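Local coordinates for ferric vibriobactin ABC transporter, periplasmic ferric vibriobactin-binding protein (Vibrio cholerae, PDB 3R5T), which binds ferric vibriobactin in the periplasm and probably delivers it to an ABC transporter for iron uptake, at residues 30-35 / 267-272; 45-48 / 54-57; 175-180 / 220-225; 242-247 / 258-263. All coordinates share one frame; numbering follows the deposited sequence. Where two conformers were deposited one is given.

Contact 1: 30-35 / 267-272. With VBN ((4S,5R)-N-{3-[(2,3-dihydroxybenzoyl)amino]propyl}-2-(2,3-dihydroxyphenyl)-N-[3-({[(4S,5R)-2-(2,3-dihydroxyphenyl)-5-met hyl-4,5-dihydro-1,3-oxazol-4-yl]carbonyl}amino)propyl]-5-methyl-4,5-dihydro-1,3-oxazole-4-carboxamide), chain B.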
loop_
_atom_site.group_PDB
_atom_site.type_symbol
_atom_site.label_atom_id
_atom_site.label_comp_id
_atom_site.label_asym_id
_atom_site.label_seq_id
_atom_site.Cartn_x
_atom_site.Cartn_y
_atom_site.Cartn_z
ATOM N N ALA A 30 -2.551 -8.070 -9.706
ATOM C CA ALA A 30 -2.361 -6.711 -9.177
ATOM C C ALA A 30 -1.073 -6.634 -8.362
ATOM O O ALA A 30 -0.988 -7.190 -7.256
ATOM C CB ALA A 30 -3.576 -6.257 -8.308
ATOM N N VAL A 31 -0.080 -5.942 -8.900
ATOM C CA VAL A 31 1.211 -5.832 -8.239
ATOM C C VAL A 31 1.070 -5.316 -6.792
ATOM O O VAL A 31 1.804 -5.749 -5.904
ATOM C CB VAL A 31 2.182 -4.967 -9.102
ATOM C CG1 VAL A 31 1.693 -3.508 -9.181
ATOM C CG2 VAL A 31 3.623 -5.049 -8.577
ATOM N N THR A 32 0.115 -4.426 -6.545
ATOM C CA THR A 32 -0.098 -3.949 -5.167
ATOM C C THR A 32 -0.420 -5.089 -4.214
ATOM O O THR A 32 0.078 -5.122 -3.104
ATOM C CB THR A 32 -1.227 -2.905 -5.065
ATOM O OG1 THR A 32 -0.889 -1.782 -5.873
ATOM C CG2 THR A 32 -1.399 -2.430 -3.622
ATOM N N VAL A 33 -1.241 -6.038 -4.650
ATOM C CA VAL A 33 -1.707 -7.065 -3.733
ATOM C C VAL A 33 -0.616 -8.086 -3.464
ATOM O O VAL A 33 -0.620 -8.745 -2.426
ATOM C CB VAL A 33 -2.925 -7.752 -4.309
ATOM C CG1 VAL A 33 -3.336 -8.944 -3.453
ATOM C CG2 VAL A 33 -4.059 -6.743 -4.415
ATOM N N THR A 34 0.324 -8.219 -4.397
ATOM C CA THR A 34 1.355 -9.257 -4.269
ATOM C C THR A 34 2.206 -9.121 -2.995
ATOM O O THR A 34 2.572 -10.118 -2.363
ATOM C CB THR A 34 2.194 -9.290 -5.544
ATOM O OG1 THR A 34 1.318 -9.606 -6.624
ATOM C CG2 THR A 34 3.287 -10.337 -5.470
ATOM N N GLY A 35 2.509 -7.886 -2.612
ATOM C CA GLY A 35 3.247 -7.661 -1.386
ATOM C C GLY A 35 2.577 -8.272 -0.153
ATOM O O GLY A 35 3.250 -8.834 0.708
ATOM N N SER A 267 7.919 3.686 -0.436
ATOM C CA SER A 267 6.687 3.959 0.302
ATOM C C SER A 267 5.468 4.210 -0.580
ATOM O O SER A 267 4.432 4.634 -0.071
ATOM C CB SER A 267 6.888 5.135 1.262
ATOM O OG SER A 267 7.180 6.337 0.550
ATOM N N PHE A 268 5.594 3.995 -1.891
ATOM C CA PHE A 268 4.460 4.259 -2.775
ATOM C C PHE A 268 3.200 3.473 -2.349
ATOM O O PHE A 268 2.140 4.067 -2.142
ATOM C CB PHE A 268 4.800 4.022 -4.258
ATOM C CG PHE A 268 3.645 4.280 -5.161
ATOM C CD1 PHE A 268 3.170 5.579 -5.335
ATOM C CD2 PHE A 268 3.006 3.239 -5.795
ATOM C CE1 PHE A 268 2.078 5.842 -6.135
ATOM C CE2 PHE A 268 1.903 3.490 -6.602
ATOM C CZ PHE A 268 1.440 4.800 -6.766
ATOM N N ARG A 269 3.325 2.159 -2.208
ATOM C CA ARG A 269 2.230 1.332 -1.688
ATOM C C ARG A 269 2.666 0.735 -0.365
ATOM O O ARG A 269 3.877 0.517 -0.142
ATOM C CB ARG A 269 1.888 0.211 -2.671
ATOM C CG ARG A 269 1.120 0.640 -3.918
ATOM C CD ARG A 269 -0.272 1.115 -3.611
ATOM N NE ARG A 269 -1.183 1.029 -4.757
ATOM C CZ ARG A 269 -1.558 2.056 -5.513
ATOM N NH1 ARG A 269 -1.115 3.285 -5.265
ATOM N NH2 ARG A 269 -2.407 1.862 -6.516
ATOM N N ILE A 270 1.694 0.476 0.511
ATOM C CA ILE A 270 1.968 -0.055 1.844
ATOM C C ILE A 270 1.710 -1.550 1.936
ATOM O O ILE A 270 0.598 -2.029 1.699
ATOM C CB ILE A 270 1.096 0.625 2.908
ATOM C CG1 ILE A 270 1.335 2.142 2.905
ATOM C CG2 ILE A 270 1.377 -0.011 4.273
ATOM C CD1 ILE A 270 2.767 2.512 3.166
ATOM N N ASP A 271 2.755 -2.296 2.245
ATOM C CA ASP A 271 2.617 -3.701 2.586
ATOM C C ASP A 271 3.520 -3.909 3.804
ATOM O O ASP A 271 4.157 -2.968 4.271
ATOM C CB ASP A 271 2.986 -4.584 1.379
ATOM C CG ASP A 271 4.309 -4.214 0.792
ATOM O OD1 ASP A 271 4.364 -3.889 -0.413
ATOM O OD2 ASP A 271 5.306 -4.263 1.545
ATOM N N LEU A 272 3.581 -5.120 4.332
ATOM C CA LEU A 272 4.410 -5.386 5.503
ATOM C C LEU A 272 5.844 -4.900 5.295
ATOM O O LEU A 272 6.450 -4.320 6.198
ATOM C CB LEU A 272 4.432 -6.876 5.790
ATOM C CG LEU A 272 5.417 -7.300 6.877
ATOM C CD1 LEU A 272 5.103 -6.682 8.248
ATOM C CD2 LEU A 272 5.451 -8.833 6.958
HETATM C C VBN B . -0.693 7.648 -11.930
HETATM N N VBN B . -1.926 5.503 -11.381
HETATM O O VBN B . -1.629 8.328 -11.672
HETATM C CA VBN B . -0.825 6.138 -12.084
HETATM C CB VBN B . -1.090 5.664 -13.562
HETATM C CAB VBN B . 5.833 2.815 -9.058
HETATM O OAC VBN B . 0.258 10.684 -7.411
HETATM O OAD VBN B . 3.447 4.509 -12.583
HETATM O OAF VBN B . -2.090 5.147 -7.179
HETATM O OAG VBN B . -6.453 4.746 -8.859
HETATM O OAH VBN B . -2.361 2.971 -9.286
HETATM O OAI VBN B . -1.082 6.967 -8.839
HETATM O OAJ VBN B . -3.897 5.336 -9.581
HETATM O OAK VBN B . 0.051 4.163 -9.658
HETATM C CAL VBN B . -1.435 7.922 -4.758
HETATM C CAM VBN B . -6.578 4.404 -12.567
HETATM C CAN VBN B . -0.081 0.035 -9.287
HETATM C CAO VBN B . -1.853 6.644 -5.262
HETATM C CAP VBN B . -6.992 4.399 -11.205
HETATM C CAQ VBN B . -1.294 0.793 -9.181
HETATM C CAR VBN B . -0.891 8.918 -5.649
HETATM C CAS VBN B . -5.261 4.740 -12.913
HETATM C CAT VBN B . 1.155 0.680 -9.550
HETATM C CAU VBN B . 0.998 10.507 -11.198
HETATM C CAV VBN B . 3.076 8.160 -12.737
HETATM C CAW VBN B . -0.145 10.738 -10.195
HETATM C CAX VBN B . 4.311 7.239 -12.873
HETATM C CAY VBN B . 0.626 9.713 -12.452
HETATM C CAZ VBN B . 1.725 7.426 -12.689
HETATM N NBB VBN B . -0.480 9.623 -9.313
HETATM N NBC VBN B . 4.477 6.413 -11.679
HETATM N NBD VBN B . 2.666 4.117 -9.711
HETATM O OBF VBN B . 3.640 2.006 -10.010
HETATM C CBG VBN B . -0.246 9.731 -7.891
HETATM C CBH VBN B . 3.968 5.039 -11.644
HETATM C CBJ VBN B . -3.035 5.583 -12.296
HETATM C CBK VBN B . -1.723 6.367 -6.654
HETATM C CBL VBN B . -6.079 4.739 -10.190
HETATM C CBM VBN B . -1.228 2.176 -9.338
HETATM C CBN VBN B . -1.216 7.307 -7.502
HETATM C CBO VBN B . -4.830 5.057 -10.533
HETATM C CBP VBN B . -0.033 2.792 -9.591
HETATM C CBQ VBN B . -0.779 8.637 -6.972
HETATM C CBR VBN B . -4.395 5.036 -11.938
HETATM C CBS VBN B . 1.209 2.018 -9.678
HETATM C CBU VBN B . 4.773 2.970 -10.134
HETATM C CBW VBN B . 2.461 2.749 -10.071
HETATM C CBX VBN B . 3.999 4.374 -10.274
HETATM N NBY VBN B . 0.579 8.255 -12.303
HETATM O OG1 VBN B . -2.577 5.532 -13.630
HETATM C CG2 VBN B . -0.239 4.536 -14.123
HETATM O O HOH W 1 2.834 -4.764 -3.010
HETATM O O HOH W 2 1.944 -2.965 -1.647
#

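Contact 2: 45-48 / 54-57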
loop_
_atom_site.group_PDB
_atom_site.type_symbol
_atom_site.label_atom_id
_atom_site.label_comp_id
_atom_site.label_asym_id
_atom_site.label_seq_id
_atom_site.Cartn_x
_atom_site.Cartn_y
_atom_site.Cartn_z
ATOM N N ILE A 45 2.422 -17.716 -7.029
ATOM C CA ILE A 45 3.398 -18.325 -7.925
ATOM C C ILE A 45 3.712 -17.459 -9.152
ATOM O O ILE A 45 4.635 -17.757 -9.907
ATOM C CB ILE A 45 3.020 -19.803 -8.275
ATOM C CG1 ILE A 45 1.583 -19.895 -8.786
ATOM C CG2 ILE A 45 3.180 -20.685 -7.046
ATOM C CD1 ILE A 45 1.377 -19.381 -10.196
ATOM N N ALA A 46 2.982 -16.355 -9.297
ATOM C CA ALA A 46 3.165 -15.465 -10.434
ATOM C C ALA A 46 2.439 -14.171 -10.131
ATOM O O ALA A 46 1.432 -14.175 -9.424
ATOM C CB ALA A 46 2.623 -16.105 -11.724
ATOM N N SER A 47 2.971 -13.063 -10.625
ATOM C CA SER A 47 2.354 -11.764 -10.395
ATOM C C SER A 47 2.559 -10.840 -11.576
ATOM O O SER A 47 3.663 -10.754 -12.122
ATOM C CB SER A 47 2.937 -11.106 -9.140
ATOM O OG SER A 47 2.455 -9.782 -8.994
ATOM N N ALA A 48 1.493 -10.138 -11.951
ATOM C CA ALA A 48 1.635 -9.002 -12.850
ATOM C C ALA A 48 2.476 -7.905 -12.198
ATOM O O ALA A 48 2.754 -7.931 -10.990
ATOM C CB ALA A 48 0.254 -8.468 -13.283
ATOM N N THR A 54 7.854 -3.652 -13.504
ATOM C CA THR A 54 8.657 -3.915 -12.325
ATOM C C THR A 54 7.812 -4.466 -11.181
ATOM O O THR A 54 6.599 -4.250 -11.131
ATOM C CB THR A 54 9.368 -2.652 -11.822
ATOM O OG1 THR A 54 8.400 -1.651 -11.473
ATOM C CG2 THR A 54 10.311 -2.104 -12.910
ATOM N N PHE A 55 8.483 -5.198 -10.300
ATOM C CA PHE A 55 7.960 -5.533 -8.977
ATOM C C PHE A 55 8.341 -4.407 -8.013
ATOM O O PHE A 55 9.383 -3.773 -8.161
ATOM C CB PHE A 55 8.599 -6.830 -8.468
ATOM C CG PHE A 55 8.031 -8.105 -9.062
ATOM C CD1 PHE A 55 6.790 -8.136 -9.683
ATOM C CD2 PHE A 55 8.737 -9.289 -8.936
ATOM C CE1 PHE A 55 6.288 -9.343 -10.181
ATOM C CE2 PHE A 55 8.239 -10.487 -9.428
ATOM C CZ PHE A 55 7.011 -10.509 -10.048
ATOM N N PHE A 56 7.535 -4.174 -6.979
ATOM C CA PHE A 56 7.910 -3.158 -5.983
ATOM C C PHE A 56 9.186 -3.555 -5.268
ATOM O O PHE A 56 9.338 -4.713 -4.852
ATOM C CB PHE A 56 6.789 -2.880 -4.969
ATOM C CG PHE A 56 5.592 -2.180 -5.550
ATOM C CD1 PHE A 56 5.743 -1.055 -6.354
ATOM C CD2 PHE A 56 4.314 -2.642 -5.296
ATOM C CE1 PHE A 56 4.629 -0.409 -6.879
ATOM C CE2 PHE A 56 3.195 -1.992 -5.809
ATOM C CZ PHE A 56 3.358 -0.891 -6.617
ATOM N N GLU A 57 10.097 -2.603 -5.098
ATOM C CA GLU A 57 11.442 -2.915 -4.614
ATOM C C GLU A 57 11.490 -3.447 -3.189
ATOM O O GLU A 57 12.398 -4.198 -2.838
ATOM C CB GLU A 57 12.350 -1.683 -4.743
ATOM C CG GLU A 57 13.820 -1.969 -4.505
ATOM C CD GLU A 57 14.445 -2.931 -5.519
ATOM O OE1 GLU A 57 13.847 -3.212 -6.583
ATOM O OE2 GLU A 57 15.558 -3.410 -5.234
#

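Contact 3: 175-180 / 220-225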
loop_
_atom_site.group_PDB
_atom_site.type_symbol
_atom_site.label_atom_id
_atom_site.label_comp_id
_atom_site.label_asym_id
_atom_site.label_seq_id
_atom_site.Cartn_x
_atom_site.Cartn_y
_atom_site.Cartn_z
ATOM N N VAL A 175 0.084 20.389 -12.284
ATOM C CA VAL A 175 -0.257 18.968 -12.347
ATOM C C VAL A 175 -1.160 18.638 -11.168
ATOM O O VAL A 175 -1.048 19.263 -10.111
ATOM C CB VAL A 175 1.015 18.088 -12.253
ATOM C CG1 VAL A 175 0.664 16.602 -12.128
ATOM C CG2 VAL A 175 1.905 18.327 -13.463
ATOM N N VAL A 176 -2.029 17.651 -11.344
ATOM C CA VAL A 176 -2.840 17.185 -10.236
ATOM C C VAL A 176 -1.923 16.471 -9.246
ATOM O O VAL A 176 -1.160 15.583 -9.622
ATOM C CB VAL A 176 -3.971 16.243 -10.723
ATOM C CG1 VAL A 176 -4.558 15.443 -9.550
ATOM C CG2 VAL A 176 -5.043 17.054 -11.449
ATOM N N ASN A 177 -1.986 16.870 -7.975
ATOM C CA ASN A 177 -1.215 16.235 -6.913
ATOM C C ASN A 177 -2.175 15.435 -6.035
ATOM O O ASN A 177 -3.380 15.392 -6.300
ATOM C CB ASN A 177 -0.500 17.300 -6.068
ATOM C CG ASN A 177 0.720 17.914 -6.781
ATOM O OD1 ASN A 177 1.853 17.754 -6.313
ATOM N ND2 ASN A 177 0.499 18.606 -7.915
ATOM N N ALA A 178 -1.690 14.836 -4.959
ATOM C CA ALA A 178 -2.611 14.044 -4.139
ATOM C C ALA A 178 -2.240 14.036 -2.671
ATOM O O ALA A 178 -1.069 14.195 -2.315
ATOM C CB ALA A 178 -2.739 12.618 -4.675
ATOM N N VAL A 179 -3.253 13.858 -1.820
ATOM C CA VAL A 179 -3.053 13.885 -0.379
ATOM C C VAL A 179 -3.768 12.699 0.278
ATOM O O VAL A 179 -4.943 12.443 0.012
ATOM C CB VAL A 179 -3.582 15.207 0.222
ATOM C CG1 VAL A 179 -3.363 15.243 1.734
ATOM C CG2 VAL A 179 -2.931 16.427 -0.453
ATOM N N ALA A 180 -3.070 12.000 1.162
ATOM C CA ALA A 180 -3.647 10.797 1.782
ATOM C C ALA A 180 -4.906 11.057 2.604
ATOM O O ALA A 180 -4.998 12.046 3.337
ATOM C CB ALA A 180 -2.603 10.043 2.661
ATOM N N GLU A 220 -2.853 23.951 -6.640
ATOM C CA GLU A 220 -3.039 25.112 -5.761
ATOM C C GLU A 220 -3.520 24.741 -4.360
ATOM O O GLU A 220 -3.224 25.442 -3.388
ATOM C CB GLU A 220 -4.018 26.134 -6.366
ATOM C CG GLU A 220 -3.463 26.915 -7.535
ATOM C CD GLU A 220 -3.183 26.030 -8.722
ATOM O OE1 GLU A 220 -3.986 25.097 -8.957
ATOM O OE2 GLU A 220 -2.162 26.268 -9.410
ATOM N N HIS A 221 -4.289 23.664 -4.242
ATOM C CA HIS A 221 -4.797 23.271 -2.926
ATOM C C HIS A 221 -3.695 22.877 -1.941
ATOM O O HIS A 221 -3.922 22.899 -0.724
ATOM C CB HIS A 221 -5.832 22.145 -3.030
ATOM C CG HIS A 221 -7.136 22.567 -3.639
ATOM N ND1 HIS A 221 -7.956 23.518 -3.070
ATOM C CD2 HIS A 221 -7.769 22.147 -4.760
ATOM C CE1 HIS A 221 -9.034 23.673 -3.821
ATOM N NE2 HIS A 221 -8.944 22.852 -4.854
ATOM N N LEU A 222 -2.531 22.476 -2.451
ATOM C CA LEU A 222 -1.402 22.170 -1.573
ATOM C C LEU A 222 -1.063 23.336 -0.657
ATOM O O LEU A 222 -0.634 23.131 0.486
ATOM C CB LEU A 222 -0.154 21.781 -2.377
ATOM C CG LEU A 222 -0.136 20.422 -3.089
ATOM C CD1 LEU A 222 1.162 20.294 -3.861
ATOM C CD2 LEU A 222 -0.303 19.259 -2.099
ATOM N N THR A 223 -1.270 24.559 -1.137
ATOM C CA THR A 223 -0.973 25.734 -0.318
ATOM C C THR A 223 -1.882 25.849 0.898
ATOM O O THR A 223 -1.583 26.603 1.809
ATOM C CB THR A 223 -1.093 27.055 -1.099
ATOM O OG1 THR A 223 -2.461 27.276 -1.468
ATOM C CG2 THR A 223 -0.204 27.047 -2.341
ATOM N N GLN A 224 -2.986 25.098 0.901
ATOM C CA GLN A 224 -3.982 25.197 1.969
ATOM C C GLN A 224 -3.784 24.172 3.077
ATOM O O GLN A 224 -4.514 24.193 4.074
ATOM C CB GLN A 224 -5.390 25.087 1.380
ATOM C CG GLN A 224 -5.690 26.199 0.373
ATOM C CD GLN A 224 -7.038 26.036 -0.318
ATOM O OE1 GLN A 224 -7.251 25.094 -1.070
ATOM N NE2 GLN A 224 -7.947 26.977 -0.074
ATOM N N LEU A 225 -2.791 23.299 2.924
ATOM C CA LEU A 225 -2.521 22.292 3.955
ATOM C C LEU A 225 -2.044 22.952 5.253
ATOM O O LEU A 225 -1.234 23.880 5.234
ATOM C CB LEU A 225 -1.510 21.258 3.443
ATOM C CG LEU A 225 -2.026 20.393 2.296
ATOM C CD1 LEU A 225 -0.887 19.603 1.651
ATOM C CD2 LEU A 225 -3.108 19.457 2.797
#

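Contact 4: 242-247 / 258-263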
loop_
_atom_site.group_PDB
_atom_site.type_symbol
_atom_site.label_atom_id
_atom_site.label_comp_id
_atom_site.label_asym_id
_atom_site.label_seq_id
_atom_site.Cartn_x
_atom_site.Cartn_y
_atom_site.Cartn_z
ATOM N N ALA A 242 12.767 19.117 -3.000
ATOM C CA ALA A 242 12.103 19.823 -4.092
ATOM C C ALA A 242 10.781 20.432 -3.603
ATOM O O ALA A 242 10.435 21.556 -3.973
ATOM C CB ALA A 242 11.870 18.892 -5.271
ATOM N N PHE A 243 10.061 19.682 -2.770
ATOM C CA PHE A 243 8.843 20.171 -2.127
ATOM C C PHE A 243 9.159 21.383 -1.253
ATOM O O PHE A 243 8.523 22.431 -1.370
ATOM C CB PHE A 243 8.215 19.059 -1.285
ATOM C CG PHE A 243 6.885 19.413 -0.692
ATOM C CD1 PHE A 243 6.786 19.928 0.599
ATOM C CD2 PHE A 243 5.713 19.177 -1.409
ATOM C CE1 PHE A 243 5.559 20.230 1.146
ATOM C CE2 PHE A 243 4.480 19.470 -0.862
ATOM C CZ PHE A 243 4.394 19.994 0.428
ATOM N N LEU A 244 10.158 21.235 -0.390
ATOM C CA LEU A 244 10.564 22.289 0.538
ATOM C C LEU A 244 10.916 23.594 -0.162
ATOM O O LEU A 244 10.681 24.679 0.377
ATOM C CB LEU A 244 11.779 21.826 1.328
ATOM C CG LEU A 244 11.576 21.070 2.626
ATOM C CD1 LEU A 244 12.685 20.043 2.795
ATOM C CD2 LEU A 244 11.507 22.049 3.824
ATOM N N HIS A 245 11.492 23.490 -1.353
ATOM C CA HIS A 245 11.963 24.672 -2.070
ATOM C C HIS A 245 11.010 25.153 -3.158
ATOM O O HIS A 245 11.331 26.076 -3.895
ATOM C CB HIS A 245 13.365 24.438 -2.644
ATOM C CG HIS A 245 14.433 24.375 -1.598
ATOM N ND1 HIS A 245 14.917 23.185 -1.099
ATOM C CD2 HIS A 245 15.091 25.356 -0.936
ATOM C CE1 HIS A 245 15.834 23.435 -0.181
ATOM N NE2 HIS A 245 15.958 24.745 -0.063
ATOM N N ASP A 246 9.836 24.539 -3.251
ATOM C CA ASP A 246 8.834 24.990 -4.205
ATOM C C ASP A 246 8.354 26.364 -3.748
ATOM O O ASP A 246 7.724 26.473 -2.706
ATOM C CB ASP A 246 7.671 24.000 -4.240
ATOM C CG ASP A 246 6.575 24.405 -5.205
ATOM O OD1 ASP A 246 6.504 25.590 -5.584
ATOM O OD2 ASP A 246 5.766 23.529 -5.579
ATOM N N PRO A 247 8.652 27.417 -4.523
ATOM C CA PRO A 247 8.377 28.785 -4.060
ATOM C C PRO A 247 6.904 29.026 -3.759
ATOM O O PRO A 247 6.582 29.816 -2.874
ATOM C CB PRO A 247 8.815 29.666 -5.245
ATOM C CG PRO A 247 9.696 28.818 -6.048
ATOM C CD PRO A 247 9.219 27.407 -5.882
ATOM N N LYS A 258 10.392 23.541 8.622
ATOM C CA LYS A 258 11.342 22.592 8.059
ATOM C C LYS A 258 11.069 21.201 8.626
ATOM O O LYS A 258 11.955 20.529 9.159
ATOM C CB LYS A 258 12.786 23.031 8.309
ATOM C CG LYS A 258 13.236 24.180 7.416
ATOM C CD LYS A 258 14.724 24.454 7.570
ATOM C CE LYS A 258 15.157 25.612 6.693
ATOM N NZ LYS A 258 14.408 26.855 7.031
ATOM N N GLN A 259 9.813 20.789 8.526
ATOM C CA GLN A 259 9.432 19.447 8.914
ATOM C C GLN A 259 8.783 18.755 7.730
ATOM O O GLN A 259 7.628 18.322 7.780
ATOM C CB GLN A 259 8.536 19.474 10.158
ATOM C CG GLN A 259 9.345 19.793 11.427
ATOM C CD GLN A 259 8.514 20.174 12.647
ATOM O OE1 GLN A 259 9.072 20.450 13.708
ATOM N NE2 GLN A 259 7.198 20.216 12.501
ATOM N N VAL A 260 9.551 18.674 6.643
ATOM C CA VAL A 260 9.151 17.961 5.443
ATOM C C VAL A 260 10.103 16.790 5.271
ATOM O O VAL A 260 11.313 16.984 5.148
ATOM C CB VAL A 260 9.266 18.846 4.190
ATOM C CG1 VAL A 260 8.900 18.043 2.951
ATOM C CG2 VAL A 260 8.380 20.065 4.313
ATOM N N TYR A 261 9.546 15.583 5.252
ATOM C CA TYR A 261 10.342 14.367 5.259
ATOM C C TYR A 261 9.902 13.421 4.152
ATOM O O TYR A 261 8.725 13.377 3.784
ATOM C CB TYR A 261 10.205 13.663 6.620
ATOM C CG TYR A 261 10.440 14.584 7.802
ATOM C CD1 TYR A 261 11.713 15.064 8.092
ATOM C CD2 TYR A 261 9.383 14.990 8.612
ATOM C CE1 TYR A 261 11.929 15.914 9.162
ATOM C CE2 TYR A 261 9.590 15.834 9.678
ATOM C CZ TYR A 261 10.861 16.290 9.953
ATOM O OH TYR A 261 11.064 17.135 11.023
ATOM N N GLY A 262 10.850 12.676 3.600
ATOM C CA GLY A 262 10.477 11.590 2.718
ATOM C C GLY A 262 10.014 10.393 3.518
ATOM O O GLY A 262 10.614 10.019 4.523
ATOM N N LEU A 263 8.935 9.780 3.058
ATOM C CA LEU A 263 8.437 8.583 3.715
ATOM C C LEU A 263 9.296 7.383 3.312
ATOM O O LEU A 263 9.295 6.349 3.976
ATOM C CB LEU A 263 6.973 8.380 3.349
ATOM C CG LEU A 263 6.079 7.532 4.243
ATOM C CD1 LEU A 263 6.052 8.062 5.686
ATOM C CD2 LEU A 263 4.681 7.517 3.630
#

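Contact 1: 30-35 / 267-272
T32 lies across the side chain of R269, the two crossing at about a right angle. Its CG2 packs against R269 CD at 3.7 Å. Its OG1 accepts a hydrogen bond from R269 NE at 3.0 Å. That bond is bent, with 140° at the hydrogen, and OG1 sits 27° out of the guanidinium plane. T32 OG1 is also hydrogen-bonded to D98, so the threonine links a carboxylate to the arginine. The R269 chain bends at chi2 (-67°) and carries the guanidinium to the siderophore. There R269 NH1 donates a nearly straight bond to the ligand oxygen OAF at 2.8 Å. R269 NH2 makes a weak second bond to OAF and is also held by Y118. F268 reaches the same ligand, with its CZ 3.3 Å from the oxazoline nitrogen NBD. Farther along the helix, two waters join the segments. Water 2 is within hydrogen-bonding distance of D271 OD1 (2.9 Å) and T32 O. Water 1 reaches the same two oxygens. D271 OD1 is also bonded to Q58. D271 CB packs on the backbone of G35, and its OD2 caps S274 N at the start of helix 272-286. Segment 30-35 begins the first helix of the N-terminal lobe, and 267-272 returns to it from the other lobe. With NE and both terminal nitrogens engaged, R269 is held from several directions. Its positive charge probably helps balance the anionic catecholates around the iron.

Contact 2: 45-48 / 54-57
S47 OG makes the short polar bond here, donating to A48 O at 2.7 Å. It comes in the carbonyl plane, on a lone pair, with a C=O...donor angle of 134°. The serine OG lies anti to its own backbone N (chi1 173°), beside the carbonyl carbon, which lets it reach forward to the next carbonyl. The same hydroxyl is hydrogen-bonded to T34 in helix 31-39. It therefore ties strand 44-49 to that helix.

F55 meets this strand with the edge of its ring. Both S47 O and A48 O lie near the ring plane. F55 CE1 is 3.6 Å from S47 O and 3.9 Å from A48 O, so the slightly positive hydrogen on CE1 points between the two carbonyl oxygens. S47 CB touches the same ring corner, 3.9 Å from F55 CE1. Elsewhere the F55 ring meets W59 with the planes at about 45°, and it packs on A63 of helix 60-65. The next residue, F56, turns to the siderophore and to R269. Strand 44-49 is hydrogen-bonded to strands 26-28 and 69-73. The packing joins a strand to its following connection in the parallel alpha/beta sheet of the N-terminal lobe, one of the two lobes of this binding-protein fold.

Contact 3: 175-180 / 220-225
L222 reaches from the turn 220-223 toward strand 177-180. Its CB leads to CG, which lies anti to the carbonyl carbon (chi1 -72°), and CG splits into two methyls that go to different residues. L222 CD1 meets the amide end of N177, 3.6 Å from its OD1 and 3.8 Å from its CG. These two side chains cross at about a right angle. L222 CD2 goes to V179 instead and packs against its CG2 at 4.2 Å. Leucine and valine run past each other in opposite directions. L225 adds a second apolar touch, with its CD1 4.3 Å from V179 CG2.

Strand 177-180 belongs to the mixed five-stranded sheet of the C-terminal lobe, between strands 165-169 and 214-217. N177 and V179 are alternate residues, so both point from one face of the sheet, and the turn packs on part of that face. L222 and L225 also touch V168 on the neighbouring strand.

The amide of N177 is engaged elsewhere. Its OD1 accepts from H171 N, and its ND2 donates to G172 O. L222 CD1 therefore lies against an amide already held in place. The turn has its own polar bonds. E220 O accepts from both T223 N and T223 OG1. H221 ND1 donates to Q224 OE1 at 2.6 Å, in its ring plane, and the H221 ring stacks on W204.

Contact 4: 242-247 / 258-263
V260 meets F243 and L244 where the end of helix 237-244 packs on strand 260-264. That strand is an outermost one in the mixed sheet of the C-terminal lobe. It runs parallel to strand 229-233, and helix 237-244 lies in the connection between the two, as in a beta-alpha-beta crossover.

The aliphatic contacts come first. L244 and V260 slide past each other in opposite directions. L244 CG sits 3.6 Å from V260 CB, and L244 CD2 touches V260 CG2 at 3.7 Å. The other methyl, L244 CD1, is 3.9 Å from V260 CB. The leucine tip thus straddles the branch point of the valine. L244 CD2 also approaches K258 CA, where the chain leaves helix 253-256 through a Schellman motif with positive phi. S254 and I255 of that helix also pack on V260.

One aromatic contact joins them. F243 holds its ring extended from the backbone N (chi1 -174°), which carries it toward the strand. The ring meets V260 obliquely, and the two side chains cross at about a right angle. F243 also packs on L232 and makes an edge-to-face pair with Y170.

The polar bonds lie beside the apolar contact. D246 OD2 is hydrogen-bonded to the hydroxyls of Y219 and Y170, and D246 N bonds back to F243 O. V260 CG1 comes nearest F243, 3.7 Å from its CD1.

How the contacts relate
From the N terminus, the chain enters contact 1 at helix 31-39 and leaves it open. Contact 2 then closes a short loop between strand 44-49 and the connection after it, within the N-terminal lobe. Contacts 3 and 4 follow in series in the other lobe. Contact 3 joins strand 177-180 to the turn 220-225, and contact 4 joins helix 237-244 to strand 260-264. Both reach the same sheet, with centres about 13 Å apart. Segment 267-272 finally returns to helix 31-39, so contact 1 encloses the other three and bridges the lobes. Contacts 1 and 2 touch directly. None of the four loops cross.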